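PDB 6YJO: FAD-binding PCMH-type domain-containing protein from Gibberella zeae, which binds FAD covalently and probably acts as an oxygen-dependent flavoprotein oxidoreductase, consistent with the fungal oligosaccharide-oxidising flavoenzymes. Local coordinates for residues A[136-141]-A[166-171]; A[140-145]-A[157-162]; A[153-158]-A[232-237]; A[183-188]-A[392-397]. All blocks are in the same frame, centred on the assembly; numbering follows the deposited sequence.

Contact 1: residues A[136-141]-A[166-171]; sequences VQAGAR and GIAGHA. With FAD (flavin-adenine dinucleotide), chain C.
Ile167 carries most of the packing of the first turn of helix 167-171 on the end of strand 133-137 and the type I turn Gln137-Ala140, within the PCMH-type FAD-binding fold, where this helix starts beside the cofactor's pyrophosphate. Its CB lies 3.3 Å from Ala140 O, the same oxygen that receives the backbone N-H of Ile167 (N to O 2.8 Å) nearly along the C=O axis. From CB the two branches part. CG2, set between the backbone N and the carbonyl carbon, reaches into the turn, where it meets the carbonyl oxygens of Ala138 and Ala140, the methyl of Ala140 and, 4.0 Å away, CG1 of Val136. CG1, anti to the backbone N (chi1 -173°), points instead to Phe232, and CD1 beyond it packs on Leu142. Next along the helix, Ala168 CB touches Ala138 O at 3.4 Å, and the two alanine methyls sit by the adenine, Ala168 near N7A and Ala138 near N6A.

The helix start holds the phosphate through backbone N-H groups: Gly166 N donates to FAD O2P at 2.6 Å, and Gly169 N reaches O1P over a longer bond. With no CB, Gly166 leaves room for FAD O1P and Gly169 for O5'. The next residue, His170, shares a hydrogen bond of 2.7 Å between its ND1 and the ribityl hydroxyl O2' of FAD.

Contact 2: residues A[140-145]-A[157-162]; sequences ARLGHV and IPHGSC. With FAD (flavin-adenine dinucleotide), chain C.
Residues 157-162, part of the loop that bears the cysteine linked to FAD, pack against the first turn of helix 142-152 through Leu142 and Val145. Leu142 does most of the work. Its CB lies over one face of the His159 ring, and the two side chains run past each other in opposite directions, with both leucine methyls near His159 CB, CD1 at 3.9 Å. Leu142 CD1 also touches the loop backbone, lying 3.6 Å from Cys162 O and close to the peptide nitrogen of Gly160. One turn along the helix, Val145 CG1 meets Ile157 CD1 at 3.8 Å, the side chains crossing at about a right angle. Ile157 CG1 sits between its backbone N and carbonyl carbon (chi1 54°), which brings CD1 up to the valine.

The end of the loop that Leu142 touches carries the flavin, in the manner of bicovalent flavoproteins of this family: His102 forms one covalent link to FAD and Cys162 the other, its SG bonded to the ring carbon C6 at 1.8 Å. Ser161 N donates to the flavin oxygen O4 at 3.2 Å along an almost straight path (165°), while Gly160, without a side chain, lets the backbone pass close to the flavin carbonyl, its CA 3.5 Å from O4. Within the loop, the imidazole of His159 is held by its own neighbour: ND1 donates to Gly160 O, which lies in the imidazole plane and accepts on a lone pair. The N-H of Gly160 is in turn hydrogen-bonded to His170 NE2.

Contact 3: residues A[153-158]-A[232-237]; sequences GKRAIP and FQTFAA
The ring of Phe235 lies over Ala156, its face taking both the alanine methyl, 4.2 Å from the ring centroid in a CH-pi contact, and the carbonyl of the same residue. Pro158 N lies at the edge of that ring, near its plane, and Pro158 CD touches CE2 at 3.6 Å. Phe235 reaches this seat because CG stands between its backbone N and carbonyl carbon (chi1 66°), folding the ring back over the neighbouring strand. His183 also stacks on the phenyl group. Further along, Ile157 fits against Phe232, CD1 over the face of the ring and CG2 against CB, with the methyl of Thr234 beside CG2.

Arg155, bent at chi2 and chi3, curls round Thr234 and grips it side-on. NE gives a nearly straight bond of 2.8 Å to OG1, in the guanidinium plane, and NH2 reaches Thr234 O from above the carbonyl plane. The flat group then covers the Phe235-Ala236 peptide, with Ala236 N 3.5 Å from its plane. Paired backbone bonds between Ala156 and Phe235, together with Ala237 N to Lys154 O, make a short antiparallel ladder that adds strand 155-156 to the end of strand 226-236 in the branched sheet of the FAD-binding fold.

Contact 4: residues A[183-188]-A[392-397]; sequences HGLTLD and SAVTNA
Two loops meet without a direct hydrogen bond, closest at Gly184 and Val394, whose CA atoms are 4.8 Å apart; Gly184 leaves helix 180-183 with a positive phi of 96°. Ala393 CB rests on this bend, 3.8 Å from Gly184 N. Val394 presents its two methyls to Leu185 at about a right angle: CG1, anti to the backbone N (chi1 180°), touches Leu185 CG at 3.8 Å, and CG2 touches both Leu185 CG and the backbone N of Leu185. Leu185 also packs against Tyr176, a residue of the FAD site.

Asp188 turns its carboxylate toward the second loop, where Ala397 CB lies 3.6 Å from CG and about equally near both oxygens. Its OD2 accepts from Leu185 N at 2.9 Å, approached from above the carboxylate plane, while OD1 forms a salt bridge with Arg413. A water donates to Ala393 O at 3.2 Å and, weakly, to OD2.

Arg413 also donates to Val394 O, so one guanidinium links both loops. The junction therefore joins an apolar Leu-Val contact to a buried carboxylate; the positive charge of Arg413 and the N-H of Leu185 would probably favour its ionised form.

How the contacts relate
Contacts 1 and 2 have centres 8 Å apart, share Ala140 and Arg141, and both touch FAD: contact 1 serves the pyrophosphate, adenine and ribityl chain, contact 2 the isoalloxazine. Helix 142-152 and strand 155-156 follow in the chain, so contact 3, its centre 11 Å from that of contact 2, takes over Ile157 and Pro158 and pairs strand 155-156 with strand 226-236, a sheet neighbour of strand 133-137 from contact 1. Phe232 packs on Ile167, tying contacts 1 and 3. Contacts 3 and 4 touch, with centres about 14 Å apart; Thr186 probably hydrogen-bonds Pro158 O. Segment 392-397 comes far later in the chain, so contact 4 joins the FAD-binding region to the part bearing the seven-stranded sheet.

Contact 1: residues A[136-141]-A[166-171]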
# COMPACT_ATOMS: atom_id res chain seq x y z
N VAL A 136 -11.42 -6.72 -11.76
CA VAL A 136 -10.25 -5.93 -12.13
C VAL A 136 -9.08 -6.88 -12.29
O VAL A 136 -8.65 -7.52 -11.32
CB VAL A 136 -9.95 -4.83 -11.10
CG1 VAL A 136 -8.65 -4.13 -11.44
CG2 VAL A 136 -11.10 -3.83 -11.02
N GLN A 137 -8.54 -6.96 -13.51
CA GLN A 137 -7.40 -7.83 -13.76
C GLN A 137 -6.20 -7.35 -12.95
O GLN A 137 -6.05 -6.16 -12.66
CB GLN A 137 -7.08 -7.87 -15.25
CG GLN A 137 -7.99 -8.81 -16.03
CD GLN A 137 -7.58 -8.99 -17.47
OE1 GLN A 137 -7.32 -8.02 -18.19
NE2 GLN A 137 -7.50 -10.24 -17.91
N ALA A 138 -5.34 -8.30 -12.58
CA ALA A 138 -4.33 -8.06 -11.56
C ALA A 138 -3.30 -7.01 -11.96
O ALA A 138 -2.57 -6.53 -11.08
CB ALA A 138 -3.63 -9.38 -11.24
N GLY A 139 -3.23 -6.62 -13.23
CA GLY A 139 -2.27 -5.65 -13.69
C GLY A 139 -2.77 -4.23 -13.79
O GLY A 139 -1.97 -3.33 -14.10
N ALA A 140 -4.05 -3.99 -13.56
CA ALA A 140 -4.58 -2.64 -13.64
C ALA A 140 -3.91 -1.76 -12.59
O ALA A 140 -3.69 -2.18 -11.45
CB ALA A 140 -6.09 -2.63 -13.44
N ARG A 141 -3.58 -0.53 -12.98
CA ARG A 141 -3.07 0.46 -12.06
C ARG A 141 -4.24 1.27 -11.48
O ARG A 141 -5.29 1.40 -12.11
CB ARG A 141 -2.06 1.37 -12.76
CG ARG A 141 -0.72 0.67 -13.00
CD ARG A 141 0.12 1.29 -14.11
NE ARG A 141 1.15 0.35 -14.57
CZ ARG A 141 2.27 0.08 -13.91
NH1 ARG A 141 2.52 0.68 -12.75
NH2 ARG A 141 3.13 -0.80 -14.40
N GLY A 166 0.02 -0.50 -8.71
CA GLY A 166 -0.71 -1.64 -9.21
C GLY A 166 -1.76 -2.12 -8.22
O GLY A 166 -1.59 -2.05 -7.01
N ILE A 167 -2.88 -2.60 -8.77
CA ILE A 167 -4.01 -2.98 -7.92
C ILE A 167 -3.65 -4.20 -7.07
O ILE A 167 -4.07 -4.31 -5.92
CB ILE A 167 -5.26 -3.24 -8.78
CG1 ILE A 167 -6.49 -3.46 -7.89
CG2 ILE A 167 -5.07 -4.44 -9.70
CD1 ILE A 167 -6.87 -2.25 -7.05
N ALA A 168 -2.88 -5.14 -7.63
CA ALA A 168 -2.60 -6.38 -6.93
C ALA A 168 -1.84 -6.13 -5.63
O ALA A 168 -2.30 -6.48 -4.54
CB ALA A 168 -1.82 -7.33 -7.84
N GLY A 169 -0.66 -5.51 -5.73
CA GLY A 169 0.13 -5.24 -4.54
C GLY A 169 -0.58 -4.32 -3.57
O GLY A 169 -0.44 -4.47 -2.35
N HIS A 170 -1.35 -3.36 -4.09
CA HIS A 170 -2.05 -2.41 -3.24
C HIS A 170 -3.11 -3.09 -2.38
O HIS A 170 -3.15 -2.91 -1.16
CB HIS A 170 -2.67 -1.33 -4.12
CG HIS A 170 -3.15 -0.12 -3.38
ND1 HIS A 170 -2.30 0.71 -2.68
CD2 HIS A 170 -4.38 0.41 -3.24
CE1 HIS A 170 -2.99 1.70 -2.15
NE2 HIS A 170 -4.26 1.54 -2.47
N ALA A 171 -3.96 -3.91 -3.00
CA ALA A 171 -5.09 -4.50 -2.29
C ALA A 171 -4.68 -5.69 -1.44
O ALA A 171 -5.21 -5.89 -0.34
CB ALA A 171 -6.18 -4.91 -3.28
PA FAD C . 4.59 -4.50 -7.01
O1A FAD C . 6.05 -4.33 -6.77
O2A FAD C . 4.24 -4.96 -8.43
O5B FAD C . 3.96 -5.49 -5.95
C5B FAD C . 4.22 -5.34 -4.54
C4B FAD C . 3.98 -6.65 -3.85
O4B FAD C . 2.78 -7.26 -4.38
C3B FAD C . 5.09 -7.68 -4.04
O3B FAD C . 5.22 -8.50 -2.88
C2B FAD C . 4.59 -8.47 -5.25
O2B FAD C . 5.14 -9.78 -5.29
C1B FAD C . 3.09 -8.52 -4.96
N9A FAD C . 2.27 -8.72 -6.15
C8A FAD C . 2.13 -7.90 -7.23
N7A FAD C . 1.32 -8.35 -8.16
C5A FAD C . 0.89 -9.57 -7.64
C6A FAD C . 0.01 -10.55 -8.14
N6A FAD C . -0.62 -10.46 -9.32
N1A FAD C . -0.20 -11.64 -7.38
C2A FAD C . 0.43 -11.73 -6.20
N3A FAD C . 1.27 -10.88 -5.63
C4A FAD C . 1.47 -9.80 -6.41
N1 FAD C . 0.07 2.81 -0.34
C2 FAD C . -1.01 3.25 0.37
O2 FAD C . -1.58 2.54 1.21
N3 FAD C . -1.50 4.53 0.16
C4 FAD C . -0.98 5.45 -0.74
O4 FAD C . -1.50 6.57 -0.85
C4X FAD C . 0.16 4.97 -1.49
N5 FAD C . 0.71 5.77 -2.36
C5X FAD C . 1.80 5.30 -3.07
C6 FAD C . 2.42 6.15 -3.98
C7 FAD C . 3.50 5.72 -4.75
C7M FAD C . 4.12 6.67 -5.74
C8 FAD C . 4.02 4.43 -4.55
C8M FAD C . 5.19 3.93 -5.35
C9 FAD C . 3.41 3.59 -3.62
C9A FAD C . 2.32 4.02 -2.88
N10 FAD C . 1.68 3.18 -1.94
C10 FAD C . 0.61 3.63 -1.22
C1' FAD C . 2.20 1.83 -1.67
C2' FAD C . 1.51 0.74 -2.46
O2' FAD C . 0.24 0.44 -1.88
C3' FAD C . 2.38 -0.52 -2.41
O3' FAD C . 3.68 -0.17 -2.88
C4' FAD C . 1.86 -1.69 -3.25
O4' FAD C . 2.01 -2.91 -2.53
C5' FAD C . 2.58 -1.77 -4.57
O5' FAD C . 1.84 -2.63 -5.46
P FAD C . 2.28 -2.80 -6.95
O1P FAD C . 1.57 -4.01 -7.57
O2P FAD C . 2.13 -1.51 -7.66
O3P FAD C . 3.84 -3.13 -6.75

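Contact 2: residues A[140-145]-A[157-162]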
# COMPACT_ATOMS: atom_id res chain seq x y z
N ALA A 140 -4.05 -3.99 -13.56
CA ALA A 140 -4.58 -2.64 -13.64
C ALA A 140 -3.91 -1.76 -12.59
O ALA A 140 -3.69 -2.18 -11.45
CB ALA A 140 -6.09 -2.63 -13.44
N ARG A 141 -3.58 -0.53 -12.98
CA ARG A 141 -3.07 0.46 -12.06
C ARG A 141 -4.24 1.27 -11.48
O ARG A 141 -5.29 1.40 -12.11
CB ARG A 141 -2.06 1.37 -12.76
CG ARG A 141 -0.72 0.67 -13.00
CD ARG A 141 0.12 1.29 -14.11
NE ARG A 141 1.15 0.35 -14.57
CZ ARG A 141 2.27 0.08 -13.91
NH1 ARG A 141 2.52 0.68 -12.75
NH2 ARG A 141 3.13 -0.80 -14.40
N LEU A 142 -4.04 1.79 -10.27
CA LEU A 142 -5.13 2.40 -9.53
C LEU A 142 -5.86 3.46 -10.35
O LEU A 142 -7.09 3.55 -10.32
CB LEU A 142 -4.61 3.01 -8.23
CG LEU A 142 -4.04 2.05 -7.17
CD1 LEU A 142 -3.75 2.83 -5.90
CD2 LEU A 142 -4.99 0.90 -6.90
N GLY A 143 -5.11 4.28 -11.08
CA GLY A 143 -5.74 5.35 -11.84
C GLY A 143 -6.52 4.84 -13.03
O GLY A 143 -7.52 5.44 -13.42
N HIS A 144 -6.07 3.73 -13.63
CA HIS A 144 -6.85 3.07 -14.67
C HIS A 144 -8.10 2.41 -14.11
O HIS A 144 -9.08 2.25 -14.85
CB HIS A 144 -5.98 2.02 -15.39
CG HIS A 144 -6.73 1.18 -16.37
ND1 HIS A 144 -7.45 1.72 -17.42
CD2 HIS A 144 -6.86 -0.16 -16.48
CE1 HIS A 144 -8.00 0.74 -18.12
NE2 HIS A 144 -7.65 -0.41 -17.58
N VAL A 145 -8.10 2.06 -12.83
CA VAL A 145 -9.28 1.48 -12.20
C VAL A 145 -10.33 2.56 -11.94
O VAL A 145 -11.51 2.39 -12.26
CB VAL A 145 -8.89 0.75 -10.90
CG1 VAL A 145 -10.14 0.32 -10.13
CG2 VAL A 145 -8.02 -0.45 -11.22
N ILE A 157 -13.73 2.40 -6.05
CA ILE A 157 -13.31 1.66 -4.86
C ILE A 157 -12.29 2.51 -4.11
O ILE A 157 -11.64 3.37 -4.70
CB ILE A 157 -12.73 0.27 -5.22
CG1 ILE A 157 -11.59 0.40 -6.23
CG2 ILE A 157 -13.82 -0.65 -5.76
CD1 ILE A 157 -11.04 -0.95 -6.68
N PRO A 158 -12.15 2.29 -2.80
CA PRO A 158 -11.20 3.09 -2.03
C PRO A 158 -9.77 2.62 -2.25
O PRO A 158 -9.48 1.42 -2.18
CB PRO A 158 -11.65 2.87 -0.58
CG PRO A 158 -12.28 1.51 -0.59
CD PRO A 158 -12.91 1.36 -1.96
N HIS A 159 -8.88 3.57 -2.53
CA HIS A 159 -7.48 3.25 -2.79
C HIS A 159 -6.64 4.50 -2.54
O HIS A 159 -7.16 5.56 -2.18
CB HIS A 159 -7.29 2.73 -4.22
CG HIS A 159 -7.90 3.62 -5.26
ND1 HIS A 159 -7.48 4.92 -5.46
CD2 HIS A 159 -8.89 3.40 -6.15
CE1 HIS A 159 -8.19 5.46 -6.43
NE2 HIS A 159 -9.05 4.56 -6.87
N GLY A 160 -5.33 4.36 -2.75
CA GLY A 160 -4.38 5.41 -2.44
C GLY A 160 -4.32 6.49 -3.50
O GLY A 160 -5.02 6.47 -4.51
N SER A 161 -3.44 7.46 -3.26
CA SER A 161 -3.38 8.66 -4.08
C SER A 161 -2.58 8.46 -5.36
O SER A 161 -2.82 9.15 -6.36
CB SER A 161 -2.77 9.81 -3.28
OG SER A 161 -3.28 9.85 -1.96
N CYS A 162 -1.63 7.53 -5.36
CA CYS A 162 -0.74 7.35 -6.51
C CYS A 162 -1.45 6.56 -7.61
O CYS A 162 -1.80 5.40 -7.39
CB CYS A 162 0.53 6.63 -6.10
SG CYS A 162 1.37 7.43 -4.73
PA FAD C . 4.59 -4.50 -7.01
O1A FAD C . 6.05 -4.33 -6.77
O2A FAD C . 4.24 -4.96 -8.43
O5B FAD C . 3.96 -5.49 -5.95
C5B FAD C . 4.22 -5.34 -4.54
C4B FAD C . 3.98 -6.65 -3.85
O4B FAD C . 2.78 -7.26 -4.38
C3B FAD C . 5.09 -7.68 -4.04
O3B FAD C . 5.22 -8.50 -2.88
C2B FAD C . 4.59 -8.47 -5.25
O2B FAD C . 5.14 -9.78 -5.29
C1B FAD C . 3.09 -8.52 -4.96
N9A FAD C . 2.27 -8.72 -6.15
C8A FAD C . 2.13 -7.90 -7.23
N7A FAD C . 1.32 -8.35 -8.16
C5A FAD C . 0.89 -9.57 -7.64
C6A FAD C . 0.01 -10.55 -8.14
N6A FAD C . -0.62 -10.46 -9.32
N1A FAD C . -0.20 -11.64 -7.38
C2A FAD C . 0.43 -11.73 -6.20
N3A FAD C . 1.27 -10.88 -5.63
C4A FAD C . 1.47 -9.80 -6.41
N1 FAD C . 0.07 2.81 -0.34
C2 FAD C . -1.01 3.25 0.37
O2 FAD C . -1.58 2.54 1.21
N3 FAD C . -1.50 4.53 0.16
C4 FAD C . -0.98 5.45 -0.74
O4 FAD C . -1.50 6.57 -0.85
C4X FAD C . 0.16 4.97 -1.49
N5 FAD C . 0.71 5.77 -2.36
C5X FAD C . 1.80 5.30 -3.07
C6 FAD C . 2.42 6.15 -3.98
C7 FAD C . 3.50 5.72 -4.75
C7M FAD C . 4.12 6.67 -5.74
C8 FAD C . 4.02 4.43 -4.55
C8M FAD C . 5.19 3.93 -5.35
C9 FAD C . 3.41 3.59 -3.62
C9A FAD C . 2.32 4.02 -2.88
N10 FAD C . 1.68 3.18 -1.94
C10 FAD C . 0.61 3.63 -1.22
C1' FAD C . 2.20 1.83 -1.67
C2' FAD C . 1.51 0.74 -2.46
O2' FAD C . 0.24 0.44 -1.88
C3' FAD C . 2.38 -0.52 -2.41
O3' FAD C . 3.68 -0.17 -2.88
C4' FAD C . 1.86 -1.69 -3.25
O4' FAD C . 2.01 -2.91 -2.53
C5' FAD C . 2.58 -1.77 -4.57
O5' FAD C . 1.84 -2.63 -5.46
P FAD C . 2.28 -2.80 -6.95
O1P FAD C . 1.57 -4.01 -7.57
O2P FAD C . 2.13 -1.51 -7.66
O3P FAD C . 3.84 -3.13 -6.75

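Contact 3: residues A[153-158]-A[232-237]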
# COMPACT_ATOMS: atom_id res chain seq x y z
N GLY A 153 -19.71 3.28 -15.14
CA GLY A 153 -20.90 3.73 -14.45
C GLY A 153 -20.61 5.09 -13.84
O GLY A 153 -20.28 6.03 -14.55
N LYS A 154 -20.76 5.20 -12.52
CA LYS A 154 -20.12 6.26 -11.75
C LYS A 154 -19.68 5.64 -10.43
O LYS A 154 -20.09 6.03 -9.34
CB LYS A 154 -21.04 7.46 -11.53
CG LYS A 154 -20.99 8.51 -12.63
CD LYS A 154 -21.49 9.85 -12.11
CE LYS A 154 -21.56 10.91 -13.19
NZ LYS A 154 -21.75 12.25 -12.59
N ARG A 155 -18.82 4.63 -10.54
CA ARG A 155 -18.47 3.77 -9.43
C ARG A 155 -16.99 3.91 -9.12
O ARG A 155 -16.21 4.43 -9.93
CB ARG A 155 -18.82 2.31 -9.73
CG ARG A 155 -20.25 2.09 -10.20
CD ARG A 155 -21.29 2.54 -9.18
NE ARG A 155 -21.26 1.72 -7.97
CZ ARG A 155 -22.15 1.81 -6.99
NH1 ARG A 155 -23.15 2.68 -7.06
NH2 ARG A 155 -22.05 1.02 -5.92
N ALA A 156 -16.61 3.44 -7.94
CA ALA A 156 -15.26 3.62 -7.44
C ALA A 156 -15.01 2.63 -6.32
O ALA A 156 -15.94 2.08 -5.72
CB ALA A 156 -15.04 5.05 -6.94
N ILE A 157 -13.73 2.40 -6.05
CA ILE A 157 -13.31 1.66 -4.86
C ILE A 157 -12.29 2.51 -4.11
O ILE A 157 -11.64 3.37 -4.70
CB ILE A 157 -12.73 0.27 -5.22
CG1 ILE A 157 -11.59 0.40 -6.23
CG2 ILE A 157 -13.82 -0.65 -5.76
CD1 ILE A 157 -11.04 -0.95 -6.68
N PRO A 158 -12.15 2.29 -2.80
CA PRO A 158 -11.20 3.09 -2.03
C PRO A 158 -9.77 2.62 -2.25
O PRO A 158 -9.48 1.42 -2.18
CB PRO A 158 -11.65 2.87 -0.58
CG PRO A 158 -12.28 1.51 -0.59
CD PRO A 158 -12.91 1.36 -1.96
N PHE A 232 -14.12 -6.69 -6.47
CA PHE A 232 -14.47 -5.72 -5.43
C PHE A 232 -15.92 -5.28 -5.59
O PHE A 232 -16.48 -5.31 -6.68
CB PHE A 232 -13.58 -4.46 -5.50
CG PHE A 232 -12.11 -4.75 -5.61
CD1 PHE A 232 -11.31 -4.81 -4.48
CD2 PHE A 232 -11.51 -4.91 -6.85
CE1 PHE A 232 -9.96 -5.05 -4.58
CE2 PHE A 232 -10.16 -5.16 -6.95
CZ PHE A 232 -9.38 -5.22 -5.82
N GLN A 233 -16.50 -4.84 -4.47
CA GLN A 233 -17.83 -4.22 -4.45
C GLN A 233 -17.63 -2.71 -4.45
O GLN A 233 -17.14 -2.14 -3.47
CB GLN A 233 -18.62 -4.69 -3.23
CG GLN A 233 -20.11 -4.34 -3.27
CD GLN A 233 -20.85 -5.07 -4.38
OE1 GLN A 233 -20.57 -6.24 -4.66
NE2 GLN A 233 -21.79 -4.39 -5.03
N THR A 234 -18.02 -2.06 -5.55
CA THR A 234 -17.81 -0.63 -5.70
C THR A 234 -18.82 0.16 -4.89
O THR A 234 -19.90 -0.33 -4.52
CB THR A 234 -17.91 -0.21 -7.17
OG1 THR A 234 -19.29 -0.27 -7.57
CG2 THR A 234 -17.09 -1.13 -8.06
N PHE A 235 -18.47 1.41 -4.61
CA PHE A 235 -19.39 2.40 -4.08
C PHE A 235 -19.60 3.50 -5.11
O PHE A 235 -18.83 3.64 -6.07
CB PHE A 235 -18.88 2.99 -2.76
CG PHE A 235 -17.63 3.81 -2.90
CD1 PHE A 235 -17.70 5.16 -3.22
CD2 PHE A 235 -16.38 3.25 -2.70
CE1 PHE A 235 -16.56 5.92 -3.35
CE2 PHE A 235 -15.23 4.01 -2.82
CZ PHE A 235 -15.32 5.34 -3.15
N ALA A 236 -20.67 4.27 -4.93
CA ALA A 236 -21.01 5.31 -5.90
C ALA A 236 -20.04 6.48 -5.77
O ALA A 236 -19.91 7.06 -4.68
CB ALA A 236 -22.45 5.77 -5.69
N ALA A 237 -19.36 6.81 -6.86
CA ALA A 237 -18.44 7.94 -6.84
C ALA A 237 -19.19 9.20 -6.43
O ALA A 237 -20.16 9.57 -7.10
CB ALA A 237 -17.79 8.13 -8.21

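Contact 4: residues A[183-188]-A[392-397]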
# COMPACT_ATOMS: atom_id res chain seq x y z
N HIS A 183 -14.85 4.91 3.29
CA HIS A 183 -15.27 3.72 2.57
C HIS A 183 -14.34 2.53 2.75
O HIS A 183 -14.56 1.49 2.12
CB HIS A 183 -15.39 4.04 1.06
CG HIS A 183 -16.44 5.06 0.74
ND1 HIS A 183 -16.17 6.20 0.01
CD2 HIS A 183 -17.76 5.11 1.04
CE1 HIS A 183 -17.28 6.91 -0.12
NE2 HIS A 183 -18.26 6.27 0.50
N GLY A 184 -13.31 2.64 3.59
CA GLY A 184 -12.53 1.50 4.01
C GLY A 184 -11.26 1.31 3.19
O GLY A 184 -11.03 1.97 2.17
N LEU A 185 -10.43 0.39 3.67
CA LEU A 185 -9.29 -0.07 2.89
C LEU A 185 -9.77 -0.72 1.60
O LEU A 185 -10.91 -1.19 1.49
CB LEU A 185 -8.45 -1.07 3.68
CG LEU A 185 -7.89 -0.65 5.04
CD1 LEU A 185 -7.28 -1.86 5.73
CD2 LEU A 185 -6.85 0.46 4.90
N THR A 186 -8.89 -0.75 0.60
CA THR A 186 -9.23 -1.41 -0.66
C THR A 186 -9.61 -2.87 -0.42
O THR A 186 -10.53 -3.39 -1.05
CB THR A 186 -8.06 -1.33 -1.64
OG1 THR A 186 -7.53 0.00 -1.65
CG2 THR A 186 -8.53 -1.70 -3.04
N LEU A 187 -8.91 -3.55 0.50
CA LEU A 187 -9.22 -4.94 0.76
C LEU A 187 -10.51 -5.11 1.54
O LEU A 187 -11.03 -6.24 1.62
CB LEU A 187 -8.07 -5.63 1.50
CG LEU A 187 -7.60 -5.12 2.87
CD1 LEU A 187 -8.60 -5.41 3.98
CD2 LEU A 187 -6.26 -5.77 3.19
N ASP A 188 -11.05 -4.04 2.13
CA ASP A 188 -12.34 -4.15 2.82
C ASP A 188 -13.47 -4.36 1.83
O ASP A 188 -14.51 -4.93 2.19
CB ASP A 188 -12.59 -2.91 3.68
CG ASP A 188 -11.65 -2.82 4.87
OD1 ASP A 188 -11.08 -3.86 5.26
OD2 ASP A 188 -11.50 -1.72 5.43
N SER A 392 -14.03 5.80 11.75
CA SER A 392 -13.36 5.28 10.57
C SER A 392 -14.01 3.98 10.14
O SER A 392 -14.33 3.13 10.97
CB SER A 392 -11.87 5.06 10.84
OG SER A 392 -11.25 4.41 9.75
N ALA A 393 -14.21 3.83 8.83
CA ALA A 393 -14.81 2.60 8.30
C ALA A 393 -13.85 1.43 8.36
O ALA A 393 -14.29 0.28 8.24
CB ALA A 393 -15.27 2.82 6.86
N VAL A 394 -12.55 1.68 8.55
CA VAL A 394 -11.58 0.60 8.65
C VAL A 394 -11.71 -0.13 9.98
O VAL A 394 -11.49 -1.34 10.05
CB VAL A 394 -10.16 1.16 8.46
CG1 VAL A 394 -9.12 0.04 8.55
CG2 VAL A 394 -10.05 1.90 7.13
N THR A 395 -12.07 0.59 11.04
CA THR A 395 -11.95 0.04 12.39
C THR A 395 -12.85 -1.17 12.59
O THR A 395 -12.43 -2.17 13.19
CB THR A 395 -12.27 1.13 13.41
OG1 THR A 395 -11.40 2.24 13.20
CG2 THR A 395 -12.08 0.62 14.82
N ASN A 396 -14.09 -1.11 12.10
CA ASN A 396 -15.04 -2.21 12.24
C ASN A 396 -15.55 -2.68 10.88
O ASN A 396 -16.73 -2.99 10.71
CB ASN A 396 -16.21 -1.80 13.14
CG ASN A 396 -15.76 -1.46 14.55
OD1 ASN A 396 -15.87 -0.31 14.98
ND2 ASN A 396 -15.25 -2.45 15.27
N ALA A 397 -14.65 -2.73 9.90
CA ALA A 397 -15.00 -3.27 8.59
C ALA A 397 -15.67 -4.63 8.75
O ALA A 397 -15.34 -5.41 9.65
CB ALA A 397 -13.75 -3.39 7.72
O HOH W 1 -14.88 -0.97 5.36